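Local coordinates for protein arginase (Trypanosoma brucei brucei, PDB 4RHJ) that is of unknown function but has the arginase-deacetylase fold and evolved without the binuclear manganese cluster of true arginases, at residues H167-R171 with D244-L248. Numbering follows the deposited sequence.
Sequences HFSAR and DASVL
Ser169 OG faces two oxygens of 244-248 at once, lying 3.0 Å from Ser246 OG and 3.2 Å from Asp244 OD2. With OG anti to the backbone N, beside the carbonyl carbon (chi1 -171°), Ser169 sets this oxygen between the two, while the backbone N of Arg171 donates a weak bond to the same oxygen. Across the contact, Ala170 N donates to Ser246 OG at 3.1 Å, almost straight at 175°.

The backbones join where Asp244 N donates to Phe168 O over 2.8 Å. This is a rung of the central parallel sheet, with strands 163-168 and 239-244 side by side and both strands ending here, at the C-terminal edge of the sheet, the edge on which arginases carry their metal site. Asp244 binds manganese in another structure of this protein, though not in this model. At the end of its strand Asp244 makes an Asx turn: Ser246 N reaches Asp244 OD1 at 2.9 Å, from above the carboxylate plane, as the chain enters the 3-10 turn 245-247.

Val247 packs against the strand end: its CG2 lies 3.9 Å from Phe168 CB, an apolar contact, and also rests on the backbone at Ser169 N, 3.6 Å away. Leu269 of helix 266-274 touches the side chains of both Val247 and Phe168.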
loop_
_atom_site.group_PDB
_atom_site.type_symbol
_atom_site.label_atom_id
_atom_site.label_comp_id
_atom_site.label_asym_id
_atom_site.label_seq_id
_atom_site.Cartn_x
_atom_site.Cartn_y
_atom_site.Cartn_z
ATOM N N HIS A 167 16.796 14.803 -4.341
ATOM C CA HIS A 167 15.481 14.924 -5.001
ATOM C C HIS A 167 14.734 13.593 -5.104
ATOM O O HIS A 167 15.183 12.650 -5.751
ATOM C CB HIS A 167 15.615 15.555 -6.409
ATOM C CG HIS A 167 14.306 15.728 -7.131
ATOM N ND1 HIS A 167 14.077 15.220 -8.391
ATOM C CD2 HIS A 167 13.147 16.329 -6.754
ATOM C CE1 HIS A 167 12.842 15.513 -8.767
ATOM N NE2 HIS A 167 12.262 16.186 -7.793
ATOM N N PHE A 168 13.571 13.555 -4.469
ATOM C CA PHE A 168 12.679 12.399 -4.460
ATOM C C PHE A 168 11.464 12.564 -5.365
ATOM O O PHE A 168 10.521 13.256 -5.021
ATOM C CB PHE A 168 12.160 12.126 -3.042
ATOM C CG PHE A 168 13.231 11.813 -2.032
ATOM C CD1 PHE A 168 13.699 10.526 -1.881
ATOM C CD2 PHE A 168 13.724 12.813 -1.193
ATOM C CE1 PHE A 168 14.674 10.250 -0.946
ATOM C CE2 PHE A 168 14.680 12.550 -0.258
ATOM C CZ PHE A 168 15.155 11.266 -0.122
ATOM N N SER A 169 11.450 11.876 -6.490
ATOM C CA SER A 169 10.315 11.967 -7.381
ATOM C C SER A 169 10.206 10.728 -8.231
ATOM O O SER A 169 11.158 9.954 -8.306
ATOM C CB SER A 169 10.444 13.195 -8.264
ATOM O OG SER A 169 9.258 13.398 -8.981
ATOM N N ALA A 170 9.063 10.553 -8.884
ATOM C CA ALA A 170 8.884 9.485 -9.865
ATOM C C ALA A 170 9.586 9.798 -11.179
ATOM O O ALA A 170 9.905 8.894 -11.960
ATOM C CB ALA A 170 7.432 9.250 -10.110
ATOM N N ARG A 171 9.815 11.088 -11.419
ATOM C CA ARG A 171 10.527 11.571 -12.608
ATOM C C ARG A 171 11.701 12.452 -12.216
ATOM O O ARG A 171 11.645 13.131 -11.204
ATOM C CB ARG A 171 9.595 12.366 -13.522
ATOM C CG ARG A 171 9.134 13.665 -12.914
ATOM C CD ARG A 171 7.710 14.053 -13.338
ATOM N NE ARG A 171 6.656 13.267 -12.687
ATOM C CZ ARG A 171 6.061 12.201 -13.225
ATOM N NH1 ARG A 171 6.427 11.777 -14.423
ATOM N NH2 ARG A 171 5.107 11.554 -12.568
ATOM N N ASP A 244 8.908 15.263 -3.857
ATOM C CA ASP A 244 7.701 15.148 -4.638
ATOM C C ASP A 244 6.947 13.936 -4.139
ATOM O O ASP A 244 7.494 12.834 -4.067
ATOM C CB ASP A 244 8.019 15.005 -6.114
ATOM C CG ASP A 244 6.802 15.207 -7.004
ATOM O OD1 ASP A 244 5.663 15.014 -6.544
ATOM O OD2 ASP A 244 6.997 15.559 -8.182
ATOM N N ALA A 245 5.697 14.169 -3.776
ATOM C CA ALA A 245 4.789 13.132 -3.335
ATOM C C ALA A 245 4.649 12.039 -4.395
ATOM O O ALA A 245 4.276 10.895 -4.093
ATOM C CB ALA A 245 3.442 13.745 -2.999
ATOM N N SER A 246 4.974 12.386 -5.635
ATOM C CA SER A 246 4.931 11.411 -6.717
ATOM C C SER A 246 5.934 10.256 -6.467
ATOM O O SER A 246 5.788 9.160 -7.024
ATOM C CB SER A 246 5.220 12.085 -8.052
ATOM O OG SER A 246 6.601 12.348 -8.178
ATOM N N VAL A 247 6.935 10.496 -5.621
ATOM C CA VAL A 247 7.929 9.461 -5.324
ATOM C C VAL A 247 7.314 8.256 -4.624
ATOM O O VAL A 247 7.774 7.137 -4.821
ATOM C CB VAL A 247 9.107 9.984 -4.445
ATOM C CG1 VAL A 247 8.737 10.057 -2.964
ATOM C CG2 VAL A 247 10.345 9.070 -4.595
ATOM N N LEU A 248 6.285 8.470 -3.805
ATOM C CA LEU A 248 5.652 7.359 -3.094
ATOM C C LEU A 248 4.903 6.489 -4.096
ATOM O O LEU A 248 4.965 6.726 -5.292
ATOM C CB LEU A 248 4.706 7.877 -2.000
ATOM C CG LEU A 248 5.380 8.604 -0.832
ATOM C CD1 LEU A 248 4.390 9.233 0.128
ATOM C CD2 LEU A 248 6.248 7.636 -0.091
#